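Local coordinates for EreC (Klebsiella pneumoniae, PDB 6XCQ), which probably hydrolyses the lactone ester of erythromycin and related 14-membered macrolides, an esterase activity that gives the bacterium resistance to these antibiotics, at residues A[373-378]-A[403-408]; A[224-229]-A[251-256]; A[35-40]-A[47-52]. The protein carries 1 engineered substitution. All coordinates share one frame; numbering follows the deposited sequence. Where two conformers were deposited one is given.

Interaction 1 of 3, residues A[373-378]-A[403-408]; sequences AIREDS and AKRMRS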
loop_
_atom_site.group_PDB
_atom_site.type_symbol
_atom_site.label_atom_id
_atom_site.label_comp_id
_atom_site.label_asym_id
_atom_site.label_seq_id
_atom_site.Cartn_x
_atom_site.Cartn_y
_atom_site.Cartn_z
ATOM N N ALA A 373 19.456 14.853 6.858
ATOM C CA ALA A 373 20.834 14.996 6.394
ATOM C C ALA A 373 21.407 13.670 5.908
ATOM O O ALA A 373 21.194 12.617 6.512
ATOM C CB ALA A 373 21.721 15.544 7.515
ATOM N N ILE A 374 22.179 13.729 4.833
ATOM C CA ILE A 374 22.832 12.539 4.299
ATOM C C ILE A 374 24.137 12.330 5.067
ATOM O O ILE A 374 24.990 13.213 5.097
ATOM C CB ILE A 374 23.083 12.698 2.792
ATOM C CG1 ILE A 374 21.734 12.791 2.064
ATOM C CG2 ILE A 374 23.982 11.579 2.240
ATOM C CD1 ILE A 374 21.833 13.396 0.643
ATOM N N ARG A 375 24.288 11.172 5.703
ATOM C CA ARG A 375 25.458 10.897 6.524
ATOM C C ARG A 375 26.291 9.780 5.906
ATOM O O ARG A 375 25.893 9.139 4.920
ATOM C CB ARG A 375 25.043 10.549 7.957
ATOM C CG ARG A 375 24.316 11.691 8.617
ATOM C CD ARG A 375 23.781 11.328 9.971
ATOM N NE ARG A 375 22.789 12.304 10.413
ATOM C CZ ARG A 375 21.492 12.223 10.123
ATOM N NH1 ARG A 375 21.029 11.208 9.390
ATOM N NH2 ARG A 375 20.656 13.157 10.560
ATOM N N GLU A 376 27.472 9.555 6.500
ATOM C CA GLU A 376 28.436 8.649 5.886
ATOM C C GLU A 376 27.937 7.214 5.897
ATOM O O GLU A 376 28.266 6.439 4.990
ATOM C CB GLU A 376 29.808 8.742 6.577
ATOM C CG GLU A 376 30.884 7.847 5.925
ATOM C CD GLU A 376 32.274 7.950 6.584
ATOM O OE1 GLU A 376 32.461 8.795 7.477
ATOM O OE2 GLU A 376 33.184 7.189 6.188
ATOM N N ASP A 377 27.145 6.834 6.898
ATOM C CA ASP A 377 26.541 5.503 6.910
ATOM C C ASP A 377 25.110 5.530 6.383
ATOM O O ASP A 377 24.247 4.789 6.860
ATOM C CB ASP A 377 26.594 4.897 8.307
ATOM C CG ASP A 377 25.944 5.771 9.358
ATOM O OD1 ASP A 377 25.276 6.777 9.014
ATOM O OD2 ASP A 377 26.103 5.441 10.547
ATOM N N SER A 378 24.824 6.382 5.404
ATOM C CA SER A 378 23.506 6.395 4.790
ATOM C C SER A 378 23.537 5.722 3.418
ATOM O O SER A 378 24.575 5.659 2.750
ATOM C CB SER A 378 22.977 7.824 4.689
ATOM O OG SER A 378 23.585 8.530 3.633
ATOM N N ALA A 403 26.439 1.568 4.495
ATOM C CA ALA A 403 25.084 2.087 4.580
ATOM C C ALA A 403 24.284 1.308 5.617
ATOM O O ALA A 403 24.168 0.080 5.538
ATOM C CB ALA A 403 24.410 2.015 3.212
ATOM N N LYS A 404 23.744 2.023 6.590
ATOM C CA LYS A 404 22.861 1.429 7.583
ATOM C C LYS A 404 21.564 2.192 7.756
ATOM O O LYS A 404 20.655 1.687 8.428
ATOM C CB LYS A 404 23.569 1.347 8.939
ATOM C CG LYS A 404 24.477 0.134 9.067
ATOM C CD LYS A 404 25.280 0.207 10.349
ATOM C CE LYS A 404 26.107 -1.061 10.537
ATOM N NZ LYS A 404 27.186 -1.112 9.519
ATOM N N ARG A 405 21.445 3.391 7.195
ATOM C CA ARG A 405 20.234 4.179 7.326
ATOM C C ARG A 405 19.803 4.682 5.954
ATOM O O ARG A 405 20.616 4.794 5.032
ATOM C CB ARG A 405 20.410 5.343 8.327
ATOM C CG ARG A 405 21.531 6.324 8.040
ATOM C CD ARG A 405 21.796 7.223 9.259
ATOM N NE ARG A 405 22.791 6.651 10.163
ATOM C CZ ARG A 405 22.515 6.136 11.357
ATOM N NH1 ARG A 405 21.271 6.126 11.809
ATOM N NH2 ARG A 405 23.487 5.632 12.100
ATOM N N MET A 406 18.498 4.937 5.814
ATOM C CA MET A 406 17.940 5.431 4.561
ATOM C C MET A 406 16.830 6.419 4.882
ATOM O O MET A 406 16.107 6.254 5.866
ATOM C CB MET A 406 17.404 4.280 3.685
ATOM C CG MET A 406 16.885 4.715 2.311
ATOM S SD MET A 406 16.758 3.304 1.176
ATOM C CE MET A 406 15.755 2.198 2.165
ATOM N N ARG A 407 16.689 7.435 4.034
ATOM C CA ARG A 407 15.654 8.434 4.254
ATOM C C ARG A 407 14.271 7.784 4.231
ATOM O O ARG A 407 14.015 6.834 3.495
ATOM C CB ARG A 407 15.735 9.530 3.196
ATOM C CG ARG A 407 17.019 10.384 3.323
ATOM C CD ARG A 407 17.167 11.312 2.157
ATOM N NE ARG A 407 17.848 12.549 2.545
ATOM C CZ ARG A 407 18.119 13.543 1.714
ATOM N NH1 ARG A 407 17.793 13.444 0.432
ATOM N NH2 ARG A 407 18.699 14.644 2.173
ATOM N N SER A 408 13.377 8.314 5.050
ATOM C CA SER A 408 11.996 7.859 5.048
ATOM C C SER A 408 11.176 9.049 5.519
ATOM O O SER A 408 11.384 9.531 6.637
ATOM C CB SER A 408 11.833 6.639 5.962
ATOM O OG SER A 408 10.476 6.269 6.118
#
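In one of its two modelled conformers, R405 salt-bridges D377 side-on. R405 NE donates to D377 OD1 over 2.7 Å with an N-H...O angle of 168°, and R405 NH2 reaches D377 OD2 at 3.0 Å. Both oxygens lie at or close to the guanidinium plane, yet the nitrogens meet the carboxylate from above its own plane, the two groups being turned 50° against each other. The bend of R405 at its CG-CD bond (chi3 90°) folds the guanidinium back to the acid, and NH1 is taken by E414 on the neighbouring strand 411-414. The backbone of D377 adds a second grip: its carbonyl O accepts from R405 N within the carbonyl plane and from K404 N, at 2.8 Å, from above it.

The segment 373-378 is the loop leading into helix 379-387. R375 to S378 make a type I beta turn, with S378 N and S378 OG both donating to R375 O, and S378, as N-cap, also bonds Q381 N through OG. A single beta bridge joins S378 to R405 at the start of strand 405-408, so the turn is tied to the edge of the two-stranded hairpin formed with strand 411-414. There S378 CA makes a CH...O contact with R405 O at 3.3 Å.

Farther out, A403 CB packs against S378 O at 3.7 Å. At the other end I374 lays CG1 over one face of the R407 guanidinium, 3.6 Å from NH2, while the carbonyl of D372 accepts a hydrogen bond from that same nitrogen.

Interaction 2 of 3, residues A[224-229]-A[251-256]; sequences RLKLRL and RIESIE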
loop_
_atom_site.group_PDB
_atom_site.type_symbol
_atom_site.label_atom_id
_atom_site.label_comp_id
_atom_site.label_asym_id
_atom_site.label_seq_id
_atom_site.Cartn_x
_atom_site.Cartn_y
_atom_site.Cartn_z
ATOM N N ARG A 224 -18.411 -12.378 16.230
ATOM C CA ARG A 224 -19.507 -13.339 16.122
ATOM C C ARG A 224 -19.768 -13.700 14.667
ATOM O O ARG A 224 -19.898 -14.881 14.318
ATOM C CB ARG A 224 -20.774 -12.776 16.771
ATOM C CG ARG A 224 -21.929 -13.784 16.904
ATOM C CD ARG A 224 -22.950 -13.666 15.768
ATOM N NE ARG A 224 -24.263 -14.184 16.138
ATOM C CZ ARG A 224 -24.657 -15.442 15.965
ATOM N NH1 ARG A 224 -23.831 -16.344 15.437
ATOM N NH2 ARG A 224 -25.880 -15.801 16.338
ATOM N N LEU A 225 -19.825 -12.691 13.797
ATOM C CA LEU A 225 -20.081 -12.939 12.381
ATOM C C LEU A 225 -18.970 -13.755 11.747
ATOM O O LEU A 225 -19.235 -14.635 10.925
ATOM C CB LEU A 225 -20.219 -11.614 11.632
ATOM C CG LEU A 225 -21.648 -11.159 11.391
ATOM C CD1 LEU A 225 -21.655 -9.693 11.024
ATOM C CD2 LEU A 225 -22.311 -12.008 10.314
ATOM N N LYS A 226 -17.719 -13.433 12.087
ATOM C CA LYS A 226 -16.568 -14.114 11.505
ATOM C C LYS A 226 -16.581 -15.601 11.817
ATOM O O LYS A 226 -16.256 -16.432 10.960
ATOM C CB LYS A 226 -15.293 -13.501 12.058
ATOM C CG LYS A 226 -14.018 -14.058 11.468
ATOM C CD LYS A 226 -12.822 -13.481 12.203
ATOM C CE LYS A 226 -11.727 -14.512 12.380
ATOM N NZ LYS A 226 -10.827 -14.541 11.204
ATOM N N LEU A 227 -16.898 -15.947 13.062
ATOM C CA LEU A 227 -16.888 -17.349 13.472
ATOM C C LEU A 227 -18.096 -18.104 12.920
ATOM O O LEU A 227 -17.993 -19.294 12.599
ATOM C CB LEU A 227 -16.844 -17.435 14.999
ATOM C CG LEU A 227 -15.481 -17.444 15.715
ATOM C CD1 LEU A 227 -14.502 -16.483 15.105
ATOM C CD2 LEU A 227 -15.656 -17.142 17.198
ATOM N N ARG A 228 -19.242 -17.442 12.793
ATOM C CA ARG A 228 -20.388 -18.109 12.187
ATOM C C ARG A 228 -20.109 -18.439 10.725
ATOM O O ARG A 228 -20.353 -19.566 10.274
ATOM C CB ARG A 228 -21.649 -17.255 12.317
ATOM C CG ARG A 228 -22.849 -17.907 11.611
ATOM C CD ARG A 228 -24.127 -17.071 11.691
ATOM N NE ARG A 228 -25.185 -17.597 10.824
ATOM C CZ ARG A 228 -26.024 -18.581 11.156
ATOM N NH1 ARG A 228 -25.925 -19.190 12.336
ATOM N NH2 ARG A 228 -26.950 -18.984 10.291
ATOM N N LEU A 229 -19.550 -17.483 9.976
ATOM C CA LEU A 229 -19.326 -17.715 8.552
ATOM C C LEU A 229 -18.323 -18.832 8.329
ATOM O O LEU A 229 -18.511 -19.679 7.448
ATOM C CB LEU A 229 -18.838 -16.437 7.865
ATOM C CG LEU A 229 -19.905 -15.533 7.244
ATOM C CD1 LEU A 229 -20.276 -15.994 5.850
ATOM C CD2 LEU A 229 -21.139 -15.472 8.122
ATOM N N ARG A 251 -14.855 -9.529 3.292
ATOM C CA ARG A 251 -15.421 -8.296 3.831
ATOM C C ARG A 251 -15.306 -8.269 5.349
ATOM O O ARG A 251 -14.831 -7.284 5.932
ATOM C CB ARG A 251 -16.881 -8.137 3.400
ATOM C CG ARG A 251 -17.119 -8.007 1.897
ATOM C CD ARG A 251 -16.479 -6.747 1.293
ATOM N NE ARG A 251 -15.118 -7.016 0.838
ATOM C CZ ARG A 251 -14.809 -7.739 -0.237
ATOM N NH1 ARG A 251 -15.759 -8.268 -0.995
ATOM N NH2 ARG A 251 -13.541 -7.933 -0.556
ATOM N N ILE A 252 -15.725 -9.355 6.005
ATOM C CA ILE A 252 -15.645 -9.437 7.463
ATOM C C ILE A 252 -14.211 -9.240 7.933
ATOM O O ILE A 252 -13.962 -8.517 8.903
ATOM C CB ILE A 252 -16.206 -10.783 7.965
ATOM C CG1 ILE A 252 -17.710 -10.878 7.710
ATOM C CG2 ILE A 252 -15.914 -10.956 9.454
ATOM C CD1 ILE A 252 -18.232 -12.319 7.664
ATOM N N GLU A 253 -13.248 -9.888 7.270
ATOM C CA GLU A 253 -11.842 -9.681 7.648
ATOM C C GLU A 253 -11.464 -8.206 7.548
ATOM O O GLU A 253 -10.824 -7.650 8.447
ATOM C CB GLU A 253 -10.909 -10.510 6.767
ATOM C CG GLU A 253 -10.885 -12.013 7.064
ATOM C CD GLU A 253 -10.453 -12.335 8.485
ATOM O OE1 GLU A 253 -11.249 -12.962 9.222
ATOM O OE2 GLU A 253 -9.330 -11.950 8.870
ATOM N N SER A 254 -11.836 -7.568 6.440
ATOM C CA SER A 254 -11.556 -6.152 6.254
ATOM C C SER A 254 -12.161 -5.317 7.380
ATOM O O SER A 254 -11.491 -4.442 7.940
ATOM C CB SER A 254 -12.083 -5.693 4.896
ATOM O OG SER A 254 -11.816 -4.304 4.726
ATOM N N ILE A 255 -13.428 -5.575 7.733
ATOM C CA ILE A 255 -14.072 -4.805 8.803
ATOM C C ILE A 255 -13.394 -5.052 10.145
ATOM O O ILE A 255 -13.143 -4.110 10.915
ATOM C CB ILE A 255 -15.575 -5.127 8.878
ATOM C CG1 ILE A 255 -16.294 -4.653 7.617
ATOM C CG2 ILE A 255 -16.186 -4.489 10.105
ATOM C CD1 ILE A 255 -17.571 -5.533 7.250
ATOM N N GLU A 256 -13.085 -6.316 10.453
ATOM C CA GLU A 256 -12.445 -6.637 11.727
ATOM C C GLU A 256 -11.138 -5.867 11.898
ATOM O O GLU A 256 -10.876 -5.291 12.957
ATOM C CB GLU A 256 -12.186 -8.135 11.821
ATOM C CG GLU A 256 -11.418 -8.578 13.059
ATOM C CD GLU A 256 -10.903 -10.015 12.922
ATOM O OE1 GLU A 256 -11.005 -10.806 13.887
ATOM O OE2 GLU A 256 -10.386 -10.354 11.832
HETATM O O HOH W 1 -9.187 -12.700 11.607
#
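Helices 212-231 and 244-267 pack as a near-antiparallel pair, and K226 meets I252, E253 and E256 across it. The axes of the two short segments come within 9.9 Å at an angle of 155° between their directions. I252 is the apolar wedge: its CD1 lies 3.6 Å from L229 CG, and its CG2 rests 3.7 Å from K226 CB. L225, a more distant neighbour of I252, also touches V185 and L188 of helix 182-191, while I252 also touches L170 of helix 164-177, so the buried side of the pair continues into a larger helical bundle.

On the other side, K226 leaves its helix with CG opposite the backbone N (chi1 -176°), which carries the chain past I252 CG2 toward the two glutamates. Bends farther along turn K226 NZ onto E253 OE1, a 2.6 Å salt bridge made on the syn side of that oxygen and 21° out of the carboxylate plane. The aliphatic part is flanked too, with K226 CD 3.6 Å from E256 OE1. K226 NZ and E256 OE2 are too far apart for a direct salt bridge; a water spans them, accepting from K226 NZ and donating to E253 OE2 and, at 2.6 Å, to E256 OE2.

Interaction 3 of 3, residues A[35-40]-A[47-52]; sequences TTRTLL and FNEFEI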
loop_
_atom_site.group_PDB
_atom_site.type_symbol
_atom_site.label_atom_id
_atom_site.label_comp_id
_atom_site.label_asym_id
_atom_site.label_seq_id
_atom_site.Cartn_x
_atom_site.Cartn_y
_atom_site.Cartn_z
ATOM N N THR A 35 24.025 3.463 -13.174
ATOM C CA THR A 35 23.408 4.759 -13.417
ATOM C C THR A 35 22.289 4.579 -14.432
ATOM O O THR A 35 22.482 3.939 -15.470
ATOM C CB THR A 35 24.443 5.760 -13.945
ATOM O OG1 THR A 35 25.402 6.048 -12.925
ATOM C CG2 THR A 35 23.782 7.059 -14.373
ATOM N N THR A 36 21.101 5.095 -14.130
ATOM C CA THR A 36 19.984 4.971 -15.064
ATOM C C THR A 36 19.556 6.364 -15.493
ATOM O O THR A 36 19.016 7.133 -14.688
ATOM C CB THR A 36 18.813 4.186 -14.475
ATOM O OG1 THR A 36 17.666 4.372 -15.316
ATOM C CG2 THR A 36 18.493 4.619 -13.051
ATOM N N ARG A 37 19.799 6.684 -16.761
ATOM C CA ARG A 37 19.425 7.990 -17.288
ATOM C C ARG A 37 17.978 8.049 -17.769
ATOM O O ARG A 37 17.435 9.146 -17.925
ATOM C CB ARG A 37 20.394 8.373 -18.411
ATOM C CG ARG A 37 21.824 8.132 -17.944
ATOM C CD ARG A 37 22.883 8.891 -18.675
ATOM N NE ARG A 37 24.180 8.384 -18.237
ATOM C CZ ARG A 37 24.861 8.855 -17.192
ATOM N NH1 ARG A 37 24.393 9.881 -16.479
ATOM N NH2 ARG A 37 26.027 8.313 -16.873
ATOM N N THR A 38 17.331 6.910 -17.978
ATOM C CA THR A 38 15.975 6.917 -18.506
ATOM C C THR A 38 14.918 6.623 -17.444
ATOM O O THR A 38 13.726 6.608 -17.771
ATOM C CB THR A 38 15.851 5.925 -19.676
ATOM O OG1 THR A 38 15.947 4.571 -19.211
ATOM C CG2 THR A 38 16.957 6.185 -20.711
ATOM N N LEU A 39 15.314 6.439 -16.176
ATOM C CA LEU A 39 14.361 5.990 -15.157
ATOM C C LEU A 39 13.170 6.935 -15.037
ATOM O O LEU A 39 12.032 6.489 -14.848
ATOM C CB LEU A 39 15.051 5.855 -13.803
ATOM C CG LEU A 39 14.144 5.487 -12.617
ATOM C CD1 LEU A 39 13.728 4.027 -12.678
ATOM C CD2 LEU A 39 14.827 5.787 -11.288
ATOM N N LEU A 40 13.401 8.242 -15.152
ATOM C CA LEU A 40 12.316 9.194 -14.976
ATOM C C LEU A 40 11.610 9.517 -16.284
ATOM O O LEU A 40 10.832 10.473 -16.339
ATOM C CB LEU A 40 12.841 10.471 -14.317
ATOM C CG LEU A 40 13.540 10.221 -12.976
ATOM C CD1 LEU A 40 14.166 11.501 -12.453
ATOM C CD2 LEU A 40 12.593 9.600 -11.939
ATOM N N PHE A 47 15.899 -0.370 -21.566
ATOM C CA PHE A 47 15.796 -1.536 -20.698
ATOM C C PHE A 47 17.157 -2.097 -20.304
ATOM O O PHE A 47 17.231 -2.862 -19.339
ATOM C CB PHE A 47 14.933 -2.625 -21.359
ATOM C CG PHE A 47 13.448 -2.331 -21.320
ATOM C CD1 PHE A 47 12.843 -1.594 -22.324
ATOM C CD2 PHE A 47 12.665 -2.776 -20.273
ATOM C CE1 PHE A 47 11.484 -1.309 -22.278
ATOM C CE2 PHE A 47 11.301 -2.501 -20.229
ATOM C CZ PHE A 47 10.712 -1.768 -21.228
ATOM N N ASN A 48 18.241 -1.722 -20.996
ATOM C CA ASN A 48 19.557 -2.196 -20.573
ATOM C C ASN A 48 19.907 -1.692 -19.187
ATOM O O ASN A 48 20.665 -2.350 -18.466
ATOM C CB ASN A 48 20.649 -1.760 -21.554
ATOM C CG ASN A 48 20.419 -2.298 -22.935
ATOM O OD1 ASN A 48 20.601 -3.483 -23.177
ATOM N ND2 ASN A 48 19.981 -1.435 -23.846
ATOM N N GLU A 49 19.383 -0.520 -18.804
ATOM C CA GLU A 49 19.733 0.061 -17.510
ATOM C C GLU A 49 19.156 -0.734 -16.338
ATOM O O GLU A 49 19.625 -0.574 -15.209
ATOM C CB GLU A 49 19.267 1.518 -17.448
ATOM C CG GLU A 49 19.824 2.376 -18.568
ATOM C CD GLU A 49 19.448 3.852 -18.444
ATOM O OE1 GLU A 49 18.316 4.179 -18.032
ATOM O OE2 GLU A 49 20.307 4.698 -18.743
ATOM N N PHE A 50 18.168 -1.593 -16.579
ATOM C CA PHE A 50 17.545 -2.373 -15.514
ATOM C C PHE A 50 17.984 -3.833 -15.513
ATOM O O PHE A 50 17.464 -4.628 -14.722
ATOM C CB PHE A 50 16.020 -2.234 -15.616
ATOM C CG PHE A 50 15.582 -0.796 -15.686
ATOM C CD1 PHE A 50 15.489 -0.037 -14.533
ATOM C CD2 PHE A 50 15.362 -0.177 -16.909
ATOM C CE1 PHE A 50 15.150 1.305 -14.591
ATOM C CE2 PHE A 50 15.015 1.163 -16.978
ATOM C CZ PHE A 50 14.913 1.910 -15.814
ATOM N N GLU A 51 18.964 -4.197 -16.349
ATOM C CA GLU A 51 19.402 -5.593 -16.416
ATOM C C GLU A 51 19.954 -6.063 -15.085
ATOM O O GLU A 51 19.931 -7.262 -14.792
ATOM C CB GLU A 51 20.459 -5.778 -17.510
ATOM N N ILE A 52 20.453 -5.130 -14.267
ATOM C CA ILE A 52 20.972 -5.459 -12.946
ATOM C C ILE A 52 19.917 -6.124 -12.066
ATOM O O ILE A 52 20.259 -6.864 -11.138
ATOM C CB ILE A 52 21.540 -4.165 -12.315
ATOM C CG1 ILE A 52 22.118 -4.390 -10.930
ATOM C CG2 ILE A 52 20.479 -3.090 -12.242
ATOM C CD1 ILE A 52 22.566 -3.084 -10.290
#
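E49 sends an extended side chain (chi2 -175°) from a 3-10 turn to the end of strand 33-36, where T36, with OG1 opposite its backbone N (chi1 167°), and T38, with OG1 between backbone N and carbonyl carbon (chi1 69°), point hydroxyls at one carboxylate oxygen. Strand 33-36 is an outermost strand of the mixed central sheet, and the carboxylate fastens the end of the strand and the residues just after it to the 3-10 segment 47-50.

E49 OE1 accepts three hydrogen bonds. T38 N donates to the syn lone pair of E49 OE1 at 2.9 Å, whereas T36 OG1 and T38 OG1 reach E49 OE1 from opposite faces of the carboxylate, at 2.8 and 2.7 Å. T38 OG1 also accepts from the backbone N of D46. E49 OE2 accepts from R37 N at 2.9 Å, while the next amide, T38 N, goes to OE1. Four bonds on a buried carboxylate should fix its rotation and probably help stabilise the negative charge. R37 itself turns its guanidinium elsewhere, to a salt bridge with D391.

Beside the polar cluster, F50 packs against strand 392-396 through L394, and L39 reaches V425 and V427 of strand 423-427, which places the contact along the sheet. The two side chains cross at about a right angle: L39 CD1 comes up to the edge of the F50 ring, near its plane, and lies 3.6 Å from CE1.

In the fold
Along the chain the contacts follow one another without overlap: interaction 3 closes first, then interaction 2, then interaction 1. Interactions 1 and 3 lie on the same part of the molecule, centres about 23 Å apart. Interaction 3 sits at the outer strand 33-36 of the mixed sheet; interaction 1 joins the small hairpin 405-408/411-414 to the loop before helix 379-387, and this helix leads to strand 392-396, the neighbour of 33-36. Interaction 2 belongs to the helical region across the chain's centre; its centre lies about 43 Å from that of interaction 1 and about 45 Å from that of interaction 3. None touches another; they join parts of separate regions: sheet edge, peripheral hairpin and helical bundle.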